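Local coordinates for protein Alpha/beta hydrolase (PDB 6KMO) that probably hydrolyses carboxylic ester bonds, as an esterase or lipase of the alpha/beta hydrolase fold, at residues A34-N37 with V38-G42; Q49-P52 with Q53-R56; L112-F115 with P116-E119; F215-A218 with S219-Q222; N240-S244 with A245-N249. The protein carries 2 engineered substitutions. All coordinates share one frame; numbering follows the deposited sequence.

All five contacts are local ones, made within a helix or where a helix begins. Contact 1 is one stretch of helix 30-41. Contacts 2, 3 and 4 are helix starts, each with an N-cap side chain. Contact 5 joins the end of helix 231-241 to the capped start of helix 245-248. Contacts 2 and 3 touch: A55 C lies 3.6 Å from L112 CD2. Contacts 4 and 5 also touch, with F215 CE2 4.1 Å from R248 NH1. Contact 1 touches none of the others; its nearest atoms are about 9 Å from contact 2. In contact 3 the H118 side chain lies near, without touching, the GxSxG residues that probably form the nucleophile elbow.

Contact 1: residues A34-N37 with V38-G42; sequences AFLN and VLNSG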
loop_
_atom_site.group_PDB
_atom_site.type_symbol
_atom_site.label_atom_id
_atom_site.label_comp_id
_atom_site.label_asym_id
_atom_site.label_seq_id
_atom_site.Cartn_x
_atom_site.Cartn_y
_atom_site.Cartn_z
ATOM N N ALA A 34 -9.237 -11.271 -16.427
ATOM C CA ALA A 34 -10.196 -12.367 -16.565
ATOM C C ALA A 34 -11.586 -11.913 -16.149
ATOM O O ALA A 34 -12.586 -12.233 -16.812
ATOM C CB ALA A 34 -9.746 -13.568 -15.737
ATOM N N PHE A 35 -11.676 -11.158 -15.056
ATOM C CA PHE A 35 -12.956 -10.632 -14.608
ATOM C C PHE A 35 -13.536 -9.675 -15.636
ATOM O O PHE A 35 -14.721 -9.753 -15.972
ATOM C CB PHE A 35 -12.773 -9.927 -13.257
ATOM C CG PHE A 35 -13.964 -9.131 -12.830
ATOM C CD1 PHE A 35 -15.051 -9.749 -12.250
ATOM C CD2 PHE A 35 -14.014 -7.762 -13.030
ATOM C CE1 PHE A 35 -16.160 -9.014 -11.867
ATOM C CE2 PHE A 35 -15.129 -7.039 -12.653
ATOM C CZ PHE A 35 -16.195 -7.669 -12.066
ATOM N N LEU A 36 -12.719 -8.752 -16.145
ATOM C CA LEU A 36 -13.209 -7.821 -17.155
ATOM C C LEU A 36 -13.698 -8.557 -18.393
ATOM O O LEU A 36 -14.675 -8.135 -19.022
ATOM C CB LEU A 36 -12.134 -6.804 -17.522
ATOM C CG LEU A 36 -11.791 -5.790 -16.423
ATOM C CD1 LEU A 36 -10.642 -4.930 -16.865
ATOM C CD2 LEU A 36 -12.988 -4.928 -16.057
ATOM N N ASN A 37 -13.025 -9.639 -18.778
ATOM C CA ASN A 37 -13.448 -10.344 -19.986
ATOM C C ASN A 37 -14.820 -10.974 -19.790
ATOM O O ASN A 37 -15.652 -10.956 -20.709
ATOM C CB ASN A 37 -12.397 -11.372 -20.390
ATOM C CG ASN A 37 -11.133 -10.735 -20.939
ATOM O OD1 ASN A 37 -11.098 -9.561 -21.283
ATOM N ND2 ASN A 37 -10.081 -11.534 -21.035
ATOM N N VAL A 38 -15.098 -11.505 -18.602
ATOM C CA VAL A 38 -16.438 -12.016 -18.312
ATOM C C VAL A 38 -17.447 -10.875 -18.335
ATOM O O VAL A 38 -18.498 -10.951 -18.983
ATOM C CB VAL A 38 -16.453 -12.756 -16.960
ATOM C CG1 VAL A 38 -17.894 -13.099 -16.547
ATOM C CG2 VAL A 38 -15.591 -14.010 -17.038
ATOM N N LEU A 39 -17.133 -9.791 -17.630
ATOM C CA LEU A 39 -18.047 -8.659 -17.515
ATOM C C LEU A 39 -18.359 -8.056 -18.875
ATOM O O LEU A 39 -19.527 -7.809 -19.204
ATOM C CB LEU A 39 -17.395 -7.607 -16.614
ATOM C CG LEU A 39 -18.216 -6.339 -16.398
ATOM C CD1 LEU A 39 -19.301 -6.589 -15.383
ATOM C CD2 LEU A 39 -17.290 -5.201 -15.981
ATOM N N ASN A 40 -17.330 -7.794 -19.671
ATOM C CA ASN A 40 -17.482 -7.101 -20.944
ATOM C C ASN A 40 -17.991 -8.021 -22.045
ATOM O O ASN A 40 -18.230 -7.545 -23.160
ATOM C CB ASN A 40 -16.166 -6.438 -21.359
ATOM C CG ASN A 40 -15.762 -5.300 -20.417
ATOM O OD1 ASN A 40 -16.622 -4.641 -19.832
ATOM N ND2 ASN A 40 -14.464 -5.070 -20.279
ATOM N N SER A 41 -18.155 -9.312 -21.746
ATOM C CA SER A 41 -18.794 -10.259 -22.645
ATOM C C SER A 41 -20.305 -10.118 -22.634
ATOM O O SER A 41 -20.964 -10.533 -23.592
ATOM C CB SER A 41 -18.482 -11.691 -22.194
ATOM O OG SER A 41 -19.465 -12.150 -21.275
ATOM N N GLY A 42 -20.864 -9.587 -21.552
ATOM C CA GLY A 42 -22.301 -9.468 -21.455
ATOM C C GLY A 42 -22.838 -8.493 -22.480
ATOM O O GLY A 42 -22.198 -7.502 -22.827
HETATM O O HOH W 1 -12.221 -6.678 -21.478
#
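F35 and L39 meet one turn apart on the same helix. The F35 ring and the end of L39 approach obliquely, with F35 CE2 4.4 Å from L39 CD2. L36 comes to the same methyl, its own CD2 lying 4.3 Å from L39 CD2. L39 has CG anti to the backbone N (chi1 179°), and its CD2 meets both F35 and L36. These three residues form one apolar side of helix 30-41. They pack on F228, P314, L315 and I306.

The backbone is regular alpha helix up to N40 and loosens at S41. L39 N donates to F35 O at 2.9 Å, and N40 N donates to L36 O at 2.8 Å. The bond from S41 N to N37 O is weak.

N37 and N40 carry a polar side. One water joins them. It donates to N37 OD1 at 3.1 Å and accepts from N40 ND2 at 3.0 Å. Both amide ends have further partners, Q33 for N37 OD1 and the carbonyl of G226 for N40 ND2. The N40 amide also rests beside L36, its ND2 4.0 Å from L36 CB. S41 turns its hydroxyl back on the helix. There S41 OG donates to V38 O at 2.8 Å, and the same oxygen also accepts from S41 N.

Contact 2: residues Q49-P52 with Q53-R56; sequences QMTP and QEAR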
loop_
_atom_site.group_PDB
_atom_site.type_symbol
_atom_site.label_atom_id
_atom_site.label_comp_id
_atom_site.label_asym_id
_atom_site.label_seq_id
_atom_site.Cartn_x
_atom_site.Cartn_y
_atom_site.Cartn_z
ATOM N N GLN A 49 -28.520 3.367 -18.569
ATOM C CA GLN A 49 -29.810 3.243 -19.244
ATOM C C GLN A 49 -30.799 2.389 -18.465
ATOM O O GLN A 49 -31.933 2.182 -18.927
ATOM C CB GLN A 49 -29.609 2.661 -20.646
ATOM C CG GLN A 49 -28.837 3.583 -21.570
ATOM C CD GLN A 49 -28.565 2.961 -22.922
ATOM O OE1 GLN A 49 -29.241 2.015 -23.337
ATOM N NE2 GLN A 49 -27.558 3.471 -23.601
ATOM N N MET A 50 -30.409 1.890 -17.293
ATOM C CA MET A 50 -31.270 1.042 -16.481
ATOM C C MET A 50 -32.073 1.880 -15.491
ATOM O O MET A 50 -31.731 3.022 -15.175
ATOM C CB MET A 50 -30.418 0.045 -15.685
ATOM C CG MET A 50 -29.689 -0.992 -16.512
ATOM S SD MET A 50 -28.656 -2.130 -15.491
ATOM C CE MET A 50 -27.865 -3.046 -16.808
ATOM N N THR A 51 -33.147 1.291 -14.972
ATOM C CA THR A 51 -33.794 1.890 -13.823
ATOM C C THR A 51 -32.902 1.694 -12.602
ATOM O O THR A 51 -32.040 0.813 -12.590
ATOM C CB THR A 51 -35.132 1.226 -13.545
ATOM O OG1 THR A 51 -34.921 -0.126 -13.163
ATOM C CG2 THR A 51 -36.030 1.257 -14.792
ATOM N N PRO A 52 -33.089 2.498 -11.556
ATOM C CA PRO A 52 -32.340 2.237 -10.315
ATOM C C PRO A 52 -32.485 0.811 -9.839
ATOM O O PRO A 52 -31.498 0.196 -9.419
ATOM C CB PRO A 52 -32.928 3.255 -9.336
ATOM C CG PRO A 52 -33.272 4.405 -10.216
ATOM C CD PRO A 52 -33.773 3.800 -11.514
ATOM N N GLN A 53 -33.693 0.249 -9.927
ATOM C CA GLN A 53 -33.913 -1.115 -9.464
ATOM C C GLN A 53 -33.108 -2.121 -10.286
ATOM O O GLN A 53 -32.437 -2.999 -9.733
ATOM C CB GLN A 53 -35.413 -1.422 -9.521
ATOM C CG GLN A 53 -36.273 -0.563 -8.575
ATOM C CD GLN A 53 -36.534 0.885 -9.043
ATOM O OE1 GLN A 53 -36.334 1.250 -10.207
ATOM N NE2 GLN A 53 -36.995 1.715 -8.109
ATOM N N GLU A 54 -33.135 -1.987 -11.617
ATOM C CA GLU A 54 -32.359 -2.878 -12.467
ATOM C C GLU A 54 -30.873 -2.771 -12.155
ATOM O O GLU A 54 -30.173 -3.791 -12.064
ATOM C CB GLU A 54 -32.606 -2.533 -13.939
ATOM C CG GLU A 54 -33.980 -2.924 -14.449
ATOM C CD GLU A 54 -34.294 -2.332 -15.811
ATOM O OE1 GLU A 54 -33.670 -1.322 -16.202
ATOM O OE2 GLU A 54 -35.184 -2.884 -16.497
ATOM N N ALA A 55 -30.371 -1.541 -12.002
ATOM C CA ALA A 55 -28.951 -1.345 -11.730
ATOM C C ALA A 55 -28.571 -1.939 -10.383
ATOM O O ALA A 55 -27.513 -2.557 -10.249
ATOM C CB ALA A 55 -28.634 0.150 -11.758
ATOM N N ARG A 56 -29.422 -1.763 -9.376
ATOM C CA ARG A 56 -29.141 -2.337 -8.066
ATOM C C ARG A 56 -28.986 -3.848 -8.154
ATOM O O ARG A 56 -28.110 -4.427 -7.502
ATOM C CB ARG A 56 -30.245 -1.970 -7.089
ATOM C CG ARG A 56 -30.204 -0.511 -6.677
ATOM C CD ARG A 56 -31.491 -0.020 -6.036
ATOM N NE ARG A 56 -31.368 1.420 -5.826
ATOM C CZ ARG A 56 -32.362 2.279 -5.638
ATOM N NH1 ARG A 56 -33.623 1.876 -5.593
ATOM N NH2 ARG A 56 -32.072 3.560 -5.480
HETATM O O HOH W 2 -34.402 0.022 -18.410
#
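A capping box made by T51 and E54 starts helix 52-63. T51 is the N-cap residue. Its OG1 accepts from E54 N at 3.0 Å, in a nearly straight bond of 168°. Chi1 of 65° puts OG1 between the backbone N and the carbonyl carbon, facing the first turn. E54 returns the bond: T51 N donates to E54 OE1 at 2.9 Å. The N-H meets OE1 from above the carboxylate plane, 35° out of it. The two side chains cross at a slant, and E54 CG passes close to T51 OG1. A water donates to E54 OE1 at 2.7 Å and makes a weak bond to Q49 O, so OE1 is held by two donors. The place of E54 in the first turn, at the positive end of the helix dipole, would probably steady its negative charge.

M50 crosses E54, its CB 3.6 Å from E54 OE1. The extended chain then brings M50 SD to 3.9 Å from A55 CA.

P52 meets R56 one turn on. P52 CB sits over the centre of one guanidinium face, 3.9 Å from R56 CZ. The guanidinium has its polar partners elsewhere: NE bonds the carbonyl of V111, and NH2 makes a salt bridge to E143. The first helical bonds follow, with A55 N donating to T51 O at 2.9 Å and R56 N donating to P52 O. This reciprocal pairing of N-cap and third helical residue is the classic capping box of an alpha-helix N-terminus.

Contact 3: residues L112-F115 with P116-E119; sequences LGDF and PTHE
The F115 ring is crossed at a slant by the E119 side chain. E119 CB is over one face of the ring, offset toward the rim. Further out, E119 CD comes to 3.5 Å from F115 CE2. The carboxylate plane is turned 44° from the ring plane, so the two groups are not stacked flat. Both side chains have CG anti to the backbone N (chi1 176° for F115 and -179° for E119), and the extended chain of E119 keeps its carboxylate beside the CE2-CZ end of the ring. Its OE2 makes a salt bridge to R123.

D114 is the N-cap residue. T117 N donates to D114 OD1 at 2.8 Å and meets it nearly along the C-O axis. T117 OG1 lies 2.7 Å from the same oxygen. The carboxylate also packs on proline, with D114 CG 3.5 Å from P116 CD. H118 joins the cluster through its ring. H118 ND1 donates to T117 OG1 at 2.9 Å, with the hydroxyl in the ring plane. T117 thus takes part twice, giving its backbone N-H to the capping aspartate and accepting from the histidine at its hydroxyl oxygen. G113 closes in from the loop, its CA 3.6 Å from T117 OG1. H118 NE2 is hydrogen-bonded to N179, and the ring meets H106. This brings H118 close to the probable nucleophile elbow.

Helix 115-129 therefore starts between several elements. F115 packs on strands 71-80 and 83-92, and its ring meets Y135 edge-to-face. T117 and L112 pack on helix 52-63.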
loop_
_atom_site.group_PDB
_atom_site.type_symbol
_atom_site.label_atom_id
_atom_site.label_comp_id
_atom_site.label_asym_id
_atom_site.label_seq_id
_atom_site.Cartn_x
_atom_site.Cartn_y
_atom_site.Cartn_z
ATOM N N LEU A 112 -26.632 2.468 -5.866
ATOM C CA LEU A 112 -26.443 1.043 -5.613
ATOM C C LEU A 112 -25.888 0.799 -4.218
ATOM O O LEU A 112 -25.473 1.713 -3.508
ATOM C CB LEU A 112 -25.461 0.435 -6.625
ATOM C CG LEU A 112 -25.480 0.921 -8.067
ATOM C CD1 LEU A 112 -24.363 0.215 -8.841
ATOM C CD2 LEU A 112 -26.832 0.670 -8.701
ATOM N N GLY A 113 -25.857 -0.464 -3.845
ATOM C CA GLY A 113 -25.185 -0.879 -2.638
ATOM C C GLY A 113 -26.098 -0.946 -1.431
ATOM O O GLY A 113 -27.195 -0.395 -1.399
ATOM N N ASP A 114 -25.596 -1.642 -0.413
ATOM C CA ASP A 114 -26.312 -2.007 0.803
ATOM C C ASP A 114 -25.345 -2.831 1.648
ATOM O O ASP A 114 -24.157 -2.952 1.318
ATOM C CB ASP A 114 -27.598 -2.764 0.482
ATOM C CG ASP A 114 -27.370 -4.053 -0.257
ATOM O OD1 ASP A 114 -26.228 -4.545 -0.305
ATOM O OD2 ASP A 114 -28.371 -4.631 -0.769
ATOM N N PHE A 115 -25.833 -3.380 2.753
ATOM C CA PHE A 115 -24.966 -4.206 3.586
ATOM C C PHE A 115 -24.605 -5.530 2.922
ATOM O O PHE A 115 -23.405 -5.847 2.840
ATOM C CB PHE A 115 -25.531 -4.377 5.001
ATOM C CG PHE A 115 -24.696 -5.309 5.852
ATOM C CD1 PHE A 115 -23.508 -4.881 6.430
ATOM C CD2 PHE A 115 -25.079 -6.631 6.035
ATOM C CE1 PHE A 115 -22.731 -5.738 7.178
ATOM C CE2 PHE A 115 -24.296 -7.497 6.786
ATOM C CZ PHE A 115 -23.138 -7.049 7.371
ATOM N N PRO A 116 -25.550 -6.355 2.443
ATOM C CA PRO A 116 -25.132 -7.658 1.889
ATOM C C PRO A 116 -24.099 -7.539 0.779
ATOM O O PRO A 116 -23.149 -8.330 0.744
ATOM C CB PRO A 116 -26.457 -8.294 1.426
ATOM C CG PRO A 116 -27.478 -7.660 2.296
ATOM C CD PRO A 116 -27.014 -6.228 2.513
ATOM N N THR A 117 -24.249 -6.571 -0.128
ATOM C CA THR A 117 -23.260 -6.428 -1.186
ATOM C C THR A 117 -21.867 -6.134 -0.631
ATOM O O THR A 117 -20.856 -6.521 -1.244
ATOM C CB THR A 117 -23.618 -5.314 -2.184
ATOM O OG1 THR A 117 -23.829 -4.071 -1.511
ATOM C CG2 THR A 117 -24.825 -5.670 -3.045
ATOM N N HIS A 118 -21.780 -5.434 0.490
ATOM C CA HIS A 118 -20.502 -5.023 1.064
ATOM C C HIS A 118 -20.035 -5.902 2.212
ATOM O O HIS A 118 -18.956 -5.652 2.770
ATOM C CB HIS A 118 -20.592 -3.567 1.544
ATOM C CG HIS A 118 -20.542 -2.580 0.415
ATOM N ND1 HIS A 118 -21.509 -2.521 -0.565
ATOM C CD2 HIS A 118 -19.623 -1.640 0.092
ATOM C CE1 HIS A 118 -21.185 -1.587 -1.441
ATOM N NE2 HIS A 118 -20.043 -1.037 -1.061
ATOM N N GLU A 119 -20.778 -6.967 2.544
ATOM C CA GLU A 119 -20.495 -7.719 3.761
ATOM C C GLU A 119 -19.119 -8.376 3.746
ATOM O O GLU A 119 -18.406 -8.360 4.755
ATOM C CB GLU A 119 -21.595 -8.754 4.026
ATOM C CG GLU A 119 -21.330 -9.520 5.302
ATOM C CD GLU A 119 -22.493 -10.349 5.772
ATOM O OE1 GLU A 119 -23.442 -10.547 4.979
ATOM O OE2 GLU A 119 -22.460 -10.775 6.949
#

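Contact 4: residues F215-A218 with S219-Q222; sequences FDTA and SYNQ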
loop_
_atom_site.group_PDB
_atom_site.type_symbol
_atom_site.label_atom_id
_atom_site.label_comp_id
_atom_site.label_asym_id
_atom_site.label_seq_id
_atom_site.Cartn_x
_atom_site.Cartn_y
_atom_site.Cartn_z
ATOM N N PHE A 215 -15.358 15.339 -14.507
ATOM C CA PHE A 215 -15.245 14.122 -15.309
ATOM C C PHE A 215 -14.135 14.222 -16.340
ATOM O O PHE A 215 -14.160 13.508 -17.354
ATOM C CB PHE A 215 -16.593 13.813 -15.962
ATOM C CG PHE A 215 -17.726 13.873 -14.985
ATOM C CD1 PHE A 215 -17.904 12.840 -14.086
ATOM C CD2 PHE A 215 -18.557 14.971 -14.913
ATOM C CE1 PHE A 215 -18.902 12.884 -13.158
ATOM C CE2 PHE A 215 -19.566 15.029 -13.974
ATOM C CZ PHE A 215 -19.728 13.978 -13.083
ATOM N N ASP A 216 -13.120 15.032 -16.047
ATOM C CA ASP A 216 -12.126 15.435 -17.034
ATOM C C ASP A 216 -10.690 15.244 -16.576
ATOM O O ASP A 216 -9.780 15.787 -17.210
ATOM C CB ASP A 216 -12.346 16.900 -17.419
ATOM C CG ASP A 216 -12.360 17.844 -16.199
ATOM O OD1 ASP A 216 -12.469 19.074 -16.417
ATOM O OD2 ASP A 216 -12.270 17.386 -15.025
ATOM N N THR A 217 -10.448 14.505 -15.500
ATOM C CA THR A 217 -9.073 14.186 -15.141
ATOM C C THR A 217 -8.473 13.228 -16.173
ATOM O O THR A 217 -9.176 12.575 -16.952
ATOM C CB THR A 217 -9.006 13.559 -13.738
ATOM O OG1 THR A 217 -9.689 12.310 -13.751
ATOM C CG2 THR A 217 -9.634 14.488 -12.703
ATOM N N ALA A 218 -7.144 13.114 -16.150
ATOM C CA ALA A 218 -6.491 12.203 -17.082
ATOM C C ALA A 218 -6.977 10.771 -16.894
ATOM O O ALA A 218 -7.206 10.049 -17.870
ATOM C CB ALA A 218 -4.970 12.297 -16.943
ATOM N N SER A 219 -7.156 10.333 -15.646
ATOM C CA SER A 219 -7.630 8.972 -15.447
ATOM C C SER A 219 -9.076 8.803 -15.906
ATOM O O SER A 219 -9.438 7.736 -16.408
ATOM C CB SER A 219 -7.436 8.523 -13.996
ATOM O OG SER A 219 -8.074 9.397 -13.062
ATOM N N TYR A 220 -9.909 9.834 -15.769
ATOM C CA TYR A 220 -11.263 9.747 -16.297
ATOM C C TYR A 220 -11.243 9.503 -17.795
ATOM O O TYR A 220 -12.044 8.715 -18.316
ATOM C CB TYR A 220 -12.031 11.035 -15.991
ATOM C CG TYR A 220 -13.134 10.892 -14.966
ATOM C CD1 TYR A 220 -14.318 10.240 -15.267
ATOM C CD2 TYR A 220 -12.988 11.420 -13.691
ATOM C CE1 TYR A 220 -15.335 10.110 -14.322
ATOM C CE2 TYR A 220 -13.984 11.295 -12.743
ATOM C CZ TYR A 220 -15.147 10.643 -13.054
ATOM O OH TYR A 220 -16.143 10.549 -12.106
ATOM N N ASN A 221 -10.322 10.149 -18.493
ATOM C CA ASN A 221 -10.236 9.985 -19.940
ATOM C C ASN A 221 -9.599 8.657 -20.315
ATOM O O ASN A 221 -10.084 7.958 -21.220
ATOM C CB ASN A 221 -9.487 11.173 -20.540
ATOM C CG ASN A 221 -10.234 12.488 -20.355
ATOM O OD1 ASN A 221 -11.458 12.509 -20.289
ATOM N ND2 ASN A 221 -9.499 13.581 -20.266
ATOM N N GLN A 222 -8.541 8.259 -19.610
ATOM C CA GLN A 222 -7.839 7.040 -19.979
ATOM C C GLN A 222 -8.691 5.800 -19.742
ATOM O O GLN A 222 -8.645 4.847 -20.529
ATOM C CB GLN A 222 -6.528 6.942 -19.213
ATOM C CG GLN A 222 -5.664 5.782 -19.667
ATOM C CD GLN A 222 -4.258 5.869 -19.112
ATOM O OE1 GLN A 222 -3.938 6.783 -18.362
ATOM N NE2 GLN A 222 -3.409 4.910 -19.486
#
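F215 and Y220 form an offset edge-to-face pair. The edge of F215 is turned to the face of Y220. The ring centroids are 5.6 Å apart and the planes are 86° apart. The two side chains lie side by side and point the same way. F215 CA also sits over the same ring, 3.8 Å from the Y220 centroid and almost on its normal, a CH-pi contact. At the far end, Y220 OH comes near the plane of the F215 ring, 3.5 Å from F215 CD1. Y220 holds an unusual first torsion, chi1 -110°, well away from the staggered positions. With this torsion the ring has F215 CA over the centre of one face.

T217 turns its methyl anti to the carbonyl carbon and its hydroxyl in toward the helix start (chi1 65°). From there OG1 accepts from Y220 N at 3.2 Å. The same OG1 lies in the plane of the Y220 ring at its edge, 3.4 Å from Y220 CD2. S219 points its hydroxyl elsewhere, to the carbonyl of V278, and its N-H bonds D281. F215 also meets W238.

The helical bonds begin at once: N221 N donates to T217 O at 3.1 Å, and Q222 N donates to A218 O at 2.8 Å. A threonine whose hydroxyl takes the N-H three residues on is a standard N-cap, here opening the short helix 218-222.

Contact 5: residues N240-S244 with A245-N249; sequences NYTTS and AADRN
T242 and S244 both hold their hydroxyls anti to the backbone N (chi1 173° and 166°), and D247 has CG anti to the carbonyl carbon (chi1 -71°). The T242 torsion sets OG1 against the D247 carboxylate, while that of S244 turns OG to the D247 backbone N-H. T242 OG1 donates to D247 OD2 at 2.7 Å, using the anti lone pair of the carboxylate oxygen. The same hydroxyl oxygen accepts from S244 N at 3.1 Å. S244 OG in turn accepts from D247 N at 3.1 Å. D247 is therefore held at its backbone by one hydroxyl and at its carboxylate by the other.

R248 reaches back along an extended chain to the T242 carbonyl. It grips T242 O side-on with two nitrogens, NE at 2.9 Å and NH2 at 3.0 Å. The oxygen lies in the guanidinium plane. A salt bridge from NH2 to D239 fixes the group further. R248 N also donates to S244 O. The second subunit adjoins: D247 packs on I9 of that chain, and N249 ND2 bonds its A16 O.

The bond from S244 N to T242 OG1 makes an ST turn, which runs straight into the S244 N-cap of helix 245-248.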
loop_
_atom_site.group_PDB
_atom_site.type_symbol
_atom_site.label_atom_id
_atom_site.label_comp_id
_atom_site.label_asym_id
_atom_site.label_seq_id
_atom_site.Cartn_x
_atom_site.Cartn_y
_atom_site.Cartn_z
ATOM N N ASN A 240 -28.115 11.390 -10.266
ATOM C CA ASN A 240 -29.129 10.897 -9.343
ATOM C C ASN A 240 -28.946 11.465 -7.945
ATOM O O ASN A 240 -29.927 11.620 -7.209
ATOM C CB ASN A 240 -29.088 9.365 -9.307
ATOM C CG ASN A 240 -29.851 8.731 -10.451
ATOM O OD1 ASN A 240 -31.079 8.618 -10.405
ATOM N ND2 ASN A 240 -29.139 8.331 -11.496
ATOM N N TYR A 241 -27.709 11.782 -7.564
ATOM C CA TYR A 241 -27.402 12.311 -6.236
ATOM C C TYR A 241 -27.800 13.781 -6.117
ATOM O O TYR A 241 -28.511 14.164 -5.186
ATOM C CB TYR A 241 -25.907 12.166 -6.007
ATOM C CG TYR A 241 -25.415 12.440 -4.615
ATOM C CD1 TYR A 241 -26.009 11.858 -3.498
ATOM C CD2 TYR A 241 -24.301 13.254 -4.414
ATOM C CE1 TYR A 241 -25.499 12.073 -2.231
ATOM C CE2 TYR A 241 -23.776 13.467 -3.137
ATOM C CZ TYR A 241 -24.379 12.866 -2.056
ATOM O OH TYR A 241 -23.882 13.034 -0.788
ATOM N N THR A 242 -27.316 14.624 -7.021
ATOM C CA THR A 242 -27.739 16.013 -7.088
ATOM C C THR A 242 -27.265 16.629 -8.393
ATOM O O THR A 242 -26.086 16.525 -8.740
ATOM C CB THR A 242 -27.206 16.851 -5.931
ATOM O OG1 THR A 242 -27.547 18.223 -6.210
ATOM C CG2 THR A 242 -25.708 16.752 -5.751
ATOM N N THR A 243 -28.175 17.292 -9.102
ATOM C CA THR A 243 -27.814 18.020 -10.311
ATOM C C THR A 243 -27.538 19.488 -10.037
ATOM O O THR A 243 -27.328 20.252 -10.984
ATOM C CB THR A 243 -28.930 17.915 -11.346
ATOM O OG1 THR A 243 -30.157 18.346 -10.757
ATOM C CG2 THR A 243 -29.072 16.490 -11.859
ATOM N N SER A 244 -27.531 19.905 -8.781
ATOM C CA SER A 244 -27.298 21.299 -8.441
ATOM C C SER A 244 -25.822 21.654 -8.563
ATOM O O SER A 244 -24.965 21.019 -7.939
ATOM C CB SER A 244 -27.761 21.550 -7.010
ATOM O OG SER A 244 -27.265 22.783 -6.520
ATOM N N ALA A 245 -25.519 22.694 -9.336
ATOM C CA ALA A 245 -24.147 23.180 -9.403
ATOM C C ALA A 245 -23.649 23.632 -8.038
ATOM O O ALA A 245 -22.484 23.410 -7.685
ATOM C CB ALA A 245 -24.058 24.343 -10.398
ATOM N N ALA A 246 -24.504 24.300 -7.262
ATOM C CA ALA A 246 -24.086 24.740 -5.942
ATOM C C ALA A 246 -23.728 23.547 -5.065
ATOM O O ALA A 246 -22.701 23.563 -4.380
ATOM C CB ALA A 246 -25.195 25.570 -5.295
ATOM N N ASP A 247 -24.550 22.498 -5.086
ATOM C CA ASP A 247 -24.228 21.311 -4.297
ATOM C C ASP A 247 -22.897 20.711 -4.751
ATOM O O ASP A 247 -22.093 20.253 -3.931
ATOM C CB ASP A 247 -25.314 20.245 -4.436
ATOM C CG ASP A 247 -26.620 20.581 -3.735
ATOM O OD1 ASP A 247 -26.666 21.512 -2.899
ATOM O OD2 ASP A 247 -27.600 19.861 -4.025
ATOM N N ARG A 248 -22.673 20.660 -6.060
ATOM C CA ARG A 248 -21.432 20.090 -6.565
ATOM C C ARG A 248 -20.221 20.928 -6.205
ATOM O O ARG A 248 -19.108 20.401 -6.185
ATOM C CB ARG A 248 -21.550 19.847 -8.062
ATOM C CG ARG A 248 -22.518 18.737 -8.373
ATOM C CD ARG A 248 -22.736 18.528 -9.867
ATOM N NE ARG A 248 -23.735 17.494 -10.120
ATOM C CZ ARG A 248 -23.760 16.684 -11.172
ATOM N NH1 ARG A 248 -22.837 16.767 -12.120
ATOM N NH2 ARG A 248 -24.725 15.789 -11.265
ATOM N N ASN A 249 -20.398 22.213 -5.906
ATOM C CA ASN A 249 -19.330 23.080 -5.452
ATOM C C ASN A 249 -19.209 23.118 -3.931
ATOM O O ASN A 249 -18.383 23.875 -3.407
ATOM C CB ASN A 249 -19.543 24.493 -5.998
ATOM C CG ASN A 249 -18.266 25.253 -6.147
ATOM O OD1 ASN A 249 -17.272 24.738 -6.687
ATOM N ND2 ASN A 249 -18.257 26.491 -5.656
#